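Local coordinates for protein LEC-6 (Caenorhabditis elegans, PDB 3VV1), which is a galectin that binds galactose- and fucose-containing glycans through a beta-sandwich carbohydrate-recognition domain, with a preference for fucose-containing saccharides, at residues A[29-34]-A[151-156]; A[62-67]-A[144-149]. One frame throughout, in Å; residues are numbered along the deposited sequence.

Contact 1 of 2, residues A[29-34]-A[151-156]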
loop_
_atom_site.group_PDB
_atom_site.type_symbol
_atom_site.label_atom_id
_atom_site.label_comp_id
_atom_site.label_asym_id
_atom_site.label_seq_id
_atom_site.Cartn_x
_atom_site.Cartn_y
_atom_site.Cartn_z
ATOM N N PHE A 29 -4.600 7.743 6.765
ATOM C CA PHE A 29 -4.986 8.930 7.552
ATOM C C PHE A 29 -4.992 8.625 9.054
ATOM O O PHE A 29 -5.359 7.530 9.469
ATOM C CB PHE A 29 -6.341 9.472 7.057
ATOM C CG PHE A 29 -6.260 9.949 5.637
ATOM C CD1 PHE A 29 -6.428 9.047 4.565
ATOM C CD2 PHE A 29 -5.953 11.287 5.366
ATOM C CE1 PHE A 29 -6.286 9.483 3.266
ATOM C CE2 PHE A 29 -5.807 11.723 4.061
ATOM C CZ PHE A 29 -5.980 10.818 3.016
ATOM N N ASN A 30 -4.574 9.627 9.834
ATOM C CA ASN A 30 -4.541 9.498 11.304
ATOM C C ASN A 30 -3.887 8.207 11.819
ATOM O O ASN A 30 -4.444 7.537 12.669
ATOM C CB ASN A 30 -5.957 9.672 11.898
ATOM C CG ASN A 30 -6.457 11.096 11.754
ATOM O OD1 ASN A 30 -7.596 11.356 11.268
ATOM N ND2 ASN A 30 -5.679 11.993 12.196
ATOM N N PRO A 31 -2.707 7.860 11.308
ATOM C CA PRO A 31 -2.013 6.682 11.982
ATOM C C PRO A 31 -1.518 7.169 13.379
ATOM O O PRO A 31 -1.098 8.346 13.512
ATOM C CB PRO A 31 -0.837 6.435 11.023
ATOM C CG PRO A 31 -0.551 7.844 10.376
ATOM C CD PRO A 31 -1.902 8.511 10.223
ATOM N N GLN A 32 -1.531 6.344 14.414
ATOM C CA GLN A 32 -1.013 6.725 15.782
ATOM C C GLN A 32 0.524 6.869 15.890
ATOM O O GLN A 32 1.205 5.990 15.387
ATOM C CB GLN A 32 -1.391 5.633 16.753
ATOM C CG GLN A 32 -2.914 5.439 16.940
ATOM C CD GLN A 32 -3.347 3.970 17.081
ATOM O OE1 GLN A 32 -3.132 3.150 16.179
ATOM N NE2 GLN A 32 -3.977 3.643 18.207
ATOM N N THR A 33 1.054 7.888 16.612
ATOM C CA THR A 33 2.531 8.024 16.800
ATOM C C THR A 33 2.839 7.192 18.071
ATOM O O THR A 33 2.034 7.222 19.013
ATOM C CB THR A 33 2.996 9.523 16.936
ATOM O OG1 THR A 33 2.780 10.234 15.695
ATOM C CG2 THR A 33 4.499 9.698 17.250
ATOM N N PRO A 34 3.926 6.382 18.076
ATOM C CA PRO A 34 4.871 6.126 16.983
ATOM C C PRO A 34 4.245 5.246 15.876
ATOM O O PRO A 34 3.549 4.253 16.146
ATOM C CB PRO A 34 6.038 5.416 17.709
ATOM C CG PRO A 34 5.342 4.628 18.801
ATOM C CD PRO A 34 4.247 5.579 19.282
ATOM N N VAL A 151 4.782 14.911 17.513
ATOM C CA VAL A 151 4.209 15.181 16.180
ATOM C C VAL A 151 2.938 14.378 16.020
ATOM O O VAL A 151 2.871 13.236 16.455
ATOM C CB VAL A 151 5.205 14.917 15.055
ATOM C CG1 VAL A 151 5.563 13.415 14.956
ATOM C CG2 VAL A 151 4.646 15.525 13.733
ATOM N N HIS A 152 1.929 15.015 15.404
ATOM C CA HIS A 152 0.721 14.323 15.015
ATOM C C HIS A 152 0.782 14.121 13.521
ATOM O O HIS A 152 1.032 15.081 12.774
ATOM C CB HIS A 152 -0.443 15.240 15.370
ATOM C CG HIS A 152 -1.721 14.799 14.702
ATOM N ND1 HIS A 152 -2.332 13.635 15.039
ATOM C CD2 HIS A 152 -2.375 15.280 13.565
ATOM C CE1 HIS A 152 -3.378 13.438 14.192
ATOM N NE2 HIS A 152 -3.422 14.472 13.339
ATOM N N VAL A 153 0.540 12.885 13.072
ATOM C CA VAL A 153 0.540 12.624 11.620
ATOM C C VAL A 153 -0.926 12.608 11.160
ATOM O O VAL A 153 -1.706 11.686 11.483
ATOM C CB VAL A 153 1.243 11.265 11.294
ATOM C CG1 VAL A 153 1.209 11.024 9.796
ATOM C CG2 VAL A 153 2.709 11.322 11.754
ATOM N N HIS A 154 -1.290 13.593 10.334
ATOM C CA HIS A 154 -2.611 13.583 9.732
ATOM C C HIS A 154 -2.668 12.582 8.566
ATOM O O HIS A 154 -3.682 11.865 8.420
ATOM C CB HIS A 154 -2.958 14.986 9.198
ATOM C CG HIS A 154 -4.155 14.960 8.307
ATOM N ND1 HIS A 154 -5.420 14.733 8.762
ATOM C CD2 HIS A 154 -4.253 15.076 6.934
ATOM C CE1 HIS A 154 -6.287 14.707 7.707
ATOM N NE2 HIS A 154 -5.581 14.902 6.594
ATOM N N SER A 155 -1.643 12.560 7.703
ATOM C CA SER A 155 -1.692 11.602 6.541
ATOM C C SER A 155 -0.314 11.234 6.128
ATOM O O SER A 155 0.643 11.998 6.357
ATOM C CB SER A 155 -2.484 12.202 5.347
ATOM O OG SER A 155 -1.875 13.389 4.838
ATOM N N ALA A 156 -0.177 10.031 5.563
ATOM C CA ALA A 156 1.112 9.564 5.048
ATOM C C ALA A 156 0.875 8.821 3.723
ATOM O O ALA A 156 -0.048 7.965 3.678
ATOM C CB ALA A 156 1.772 8.653 6.075
HETATM O O HOH W 1 -5.510 14.592 11.585
HETATM O O HOH W 2 0.188 10.720 14.908
#
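The phenyl ring of F29 overlaps the CB of S155 and turns its CD2 edge toward the imidazole of H154. F29 CD2 lies 3.6 Å from S155 CB. The edge of the F29 ring is turned to the face of the H154 imidazole, an offset edge-to-face pair with planes at 69°. The two rings point the same way from their backbones, and H154 NE2 sits near the plane of the F29 ring. Next along the chain, the N-H of N30 points at the carbonyl oxygen of H154 (N30 N to H154 O 2.8 Å, almost straight at 171°), but from above the carbonyl plane. With CG beside the backbone N (chi1 -69°), the N30 side chain leans toward 151-156. This brings N30 ND2 to the ring edge of H152, 3.4 Å from H152 CE1, and lets it donate to a water that also bonds H152 NE2 and H154 ND1, so one water ties together three polar side chains.

F29 and S155 form an antiparallel non-hydrogen-bonded pair, by which the short strand 27-29 joins strand 151-159 at the border of one sheet of the galectin sandwich. Opposite V51 of strand 46-54 stand two residues, H154 and S155, which makes a classic beta bulge at the bend of the strand. On the N-terminal side of the bulge, the P31 ring lies across V153 at about a right angle, with P31 CG 3.7 Å from V153 CG1. T33 brings OG1 to 3.1 Å from V151 O. A second water takes up P31 O, T33 OG1 and V153 N, linking the loop to the strand. On the subunit interface, P31 packs on I22 of the second subunit.

Contact 2 of 2, residues A[62-67]-A[144-149]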
loop_
_atom_site.group_PDB
_atom_site.type_symbol
_atom_site.label_atom_id
_atom_site.label_comp_id
_atom_site.label_asym_id
_atom_site.label_seq_id
_atom_site.Cartn_x
_atom_site.Cartn_y
_atom_site.Cartn_z
ATOM N N HIS A 62 10.988 12.987 14.953
ATOM C CA HIS A 62 11.830 12.570 13.809
ATOM C C HIS A 62 11.106 11.632 12.893
ATOM O O HIS A 62 10.121 10.989 13.279
ATOM C CB HIS A 62 13.187 11.967 14.278
ATOM C CG HIS A 62 13.047 10.736 15.084
ATOM N ND1 HIS A 62 12.998 10.746 16.447
ATOM C CD2 HIS A 62 12.899 9.411 14.700
ATOM C CE1 HIS A 62 12.900 9.492 16.889
ATOM N NE2 HIS A 62 12.819 8.675 15.830
ATOM N N ILE A 63 11.628 11.568 11.644
ATOM C CA ILE A 63 11.232 10.546 10.671
ATOM C C ILE A 63 12.490 9.755 10.379
ATOM O O ILE A 63 13.514 10.349 10.061
ATOM C CB ILE A 63 10.721 11.207 9.381
ATOM C CG1 ILE A 63 9.356 11.904 9.547
ATOM C CG2 ILE A 63 10.556 10.134 8.325
ATOM C CD1 ILE A 63 9.365 13.285 10.046
ATOM N N ASN A 64 12.418 8.436 10.503
ATOM C CA ASN A 64 13.534 7.525 10.065
ATOM C C ASN A 64 13.143 6.743 8.832
ATOM O O ASN A 64 12.055 6.141 8.815
ATOM C CB ASN A 64 13.895 6.521 11.151
ATOM C CG ASN A 64 14.596 7.155 12.331
ATOM O OD1 ASN A 64 15.289 8.165 12.191
ATOM N ND2 ASN A 64 14.372 6.598 13.507
ATOM N N LEU A 65 14.018 6.746 7.817
ATOM C CA LEU A 65 13.872 5.830 6.665
ATOM C C LEU A 65 14.904 4.744 6.928
ATOM O O LEU A 65 16.123 5.034 6.892
ATOM C CB LEU A 65 14.147 6.580 5.354
ATOM C CG LEU A 65 13.371 7.871 5.121
ATOM C CD1 LEU A 65 13.780 8.539 3.795
ATOM C CD2 LEU A 65 11.855 7.656 5.188
ATOM N N ARG A 66 14.444 3.565 7.309
ATOM C CA ARG A 66 15.330 2.518 7.897
ATOM C C ARG A 66 15.427 1.350 6.921
ATOM O O ARG A 66 14.391 0.927 6.365
ATOM C CB ARG A 66 14.724 1.882 9.190
ATOM C CG ARG A 66 14.566 2.890 10.279
ATOM C CD ARG A 66 14.044 2.177 11.514
ATOM N NE ARG A 66 15.239 1.666 12.048
ATOM C CZ ARG A 66 15.804 2.020 13.207
ATOM N NH1 ARG A 66 15.275 2.901 14.047
ATOM N NH2 ARG A 66 16.933 1.471 13.482
ATOM N N THR A 67 16.612 0.771 6.798
ATOM C CA THR A 67 16.769 -0.574 6.203
ATOM C C THR A 67 16.768 -1.589 7.379
ATOM O O THR A 67 16.745 -1.166 8.561
ATOM C CB THR A 67 18.088 -0.714 5.433
ATOM O OG1 THR A 67 19.170 -0.879 6.372
ATOM C CG2 THR A 67 18.380 0.493 4.603
ATOM N N LEU A 144 11.292 0.316 6.149
ATOM C CA LEU A 144 10.372 0.837 7.174
ATOM C C LEU A 144 10.479 2.349 7.257
ATOM O O LEU A 144 11.598 2.916 7.183
ATOM C CB LEU A 144 10.773 0.276 8.572
ATOM C CG LEU A 144 10.369 -1.102 8.962
ATOM C CD1 LEU A 144 11.089 -1.435 10.270
ATOM C CD2 LEU A 144 8.825 -1.027 9.076
ATOM N N ILE A 145 9.316 2.999 7.372
ATOM C CA ILE A 145 9.231 4.413 7.651
ATOM C C ILE A 145 8.748 4.545 9.107
ATOM O O ILE A 145 7.669 4.036 9.457
ATOM C CB ILE A 145 8.283 5.091 6.647
ATOM C CG1 ILE A 145 8.925 5.026 5.221
ATOM C CG2 ILE A 145 7.979 6.556 7.043
ATOM C CD1 ILE A 145 7.900 5.280 4.174
ATOM N N GLU A 146 9.574 5.199 9.941
ATOM C CA GLU A 146 9.224 5.388 11.369
ATOM C C GLU A 146 9.023 6.863 11.679
ATOM O O GLU A 146 9.853 7.683 11.283
ATOM C CB GLU A 146 10.368 4.795 12.203
ATOM C CG GLU A 146 10.273 4.857 13.705
ATOM C CD GLU A 146 11.475 4.120 14.303
ATOM O OE1 GLU A 146 12.622 4.359 13.813
ATOM O OE2 GLU A 146 11.285 3.282 15.244
ATOM N N ILE A 147 7.957 7.204 12.386
ATOM C CA ILE A 147 7.697 8.599 12.749
ATOM C C ILE A 147 7.479 8.587 14.266
ATOM O O ILE A 147 6.618 7.849 14.785
ATOM C CB ILE A 147 6.449 9.152 12.025
ATOM C CG1 ILE A 147 6.660 9.013 10.489
ATOM C CG2 ILE A 147 6.288 10.662 12.436
ATOM C CD1 ILE A 147 5.421 9.349 9.693
ATOM N N GLU A 148 8.289 9.370 14.983
ATOM C CA GLU A 148 8.200 9.369 16.460
ATOM C C GLU A 148 8.326 10.766 17.016
ATOM O O GLU A 148 8.884 11.676 16.368
ATOM C CB GLU A 148 9.341 8.535 17.079
ATOM C CG GLU A 148 9.333 7.095 16.593
ATOM C CD GLU A 148 10.194 6.145 17.419
ATOM O OE1 GLU A 148 11.186 6.543 18.040
ATOM O OE2 GLU A 148 9.882 4.938 17.412
ATOM N N GLY A 149 7.868 10.903 18.250
ATOM C CA GLY A 149 8.156 12.139 19.019
ATOM C C GLY A 149 6.969 13.080 19.039
ATOM O O GLY A 149 5.799 12.644 18.920
#
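With CG anti to the backbone N (chi1 180°) and the chain extended beyond it, E146 lifts its carboxylate to the level of the N64 amide and the R66 guanidinium; R66 reaches it by a bend at chi3 (83°). E146 OE1 accepts from both neighbours. N64 ND2 donates at 2.9 Å to E146 OE1, which lies in the amide plane but is met from above the carboxylate plane. R66 NH1 closes a salt bridge to E146 OE1 at 3.0 Å, which accepts through its syn lone pair, and the oxygen lies in the guanidinium plane. This double grip on OE1, one donor in the syn direction and one above the carboxylate plane, probably restrains the carboxylate's rotation. The other end of the N64 amide, OD1, bonds H74 ND1, so E146 probably helps to orient a second-shell asparagine behind a histidine of the glycan pocket.

Beneath these side chains, strands 60-66 and 144-149 run antiparallel in the sheet that carries the sugar site of the galectin sandwich. H62-E148, N64-E146 and R66-L144 are hydrogen-bonded pairs, each with a bond in both directions, as in E146 N to N64 O (2.9 Å, 175°). I63-I147 and L65-I145 alternate with them as non-hydrogen-bonded pairs, and their side chains lie on the opposite face. There L65 CD2 meets I145 CG1 at 3.9 Å, and both residues pack on L48 of strand 46-54, in the core between the sheets. On the face of N64 and E146, the H62 ring lies alongside E148, with H62 CE1 3.7 Å from E148 CB; the same ring meets that of H74, and its side chain is about 6 Å from the bound galactose.

How the contacts relate
The two contacts have centres about 12 Å apart and lie in different sheets of one sandwich. Contact 1 attaches edge strand 27-29 and the following loop to strand 151-159, whereas contact 2 pairs strands 60-66 and 144-149 in the sheet bearing the glycan pocket. Both segments of contact 2 fall between the two segments of contact 1 in the sequence, and strand 144-149 leads directly into strand 151-159, passing from one sheet to the other. They touch through V153 CG2 on I147 CG2 (3.7 Å) and T33 CG2 on G149 O (3.6 Å). Contact 1 brings together residues near the two ends of the modelled chain, while contact 2 lies closer to the bound galactose.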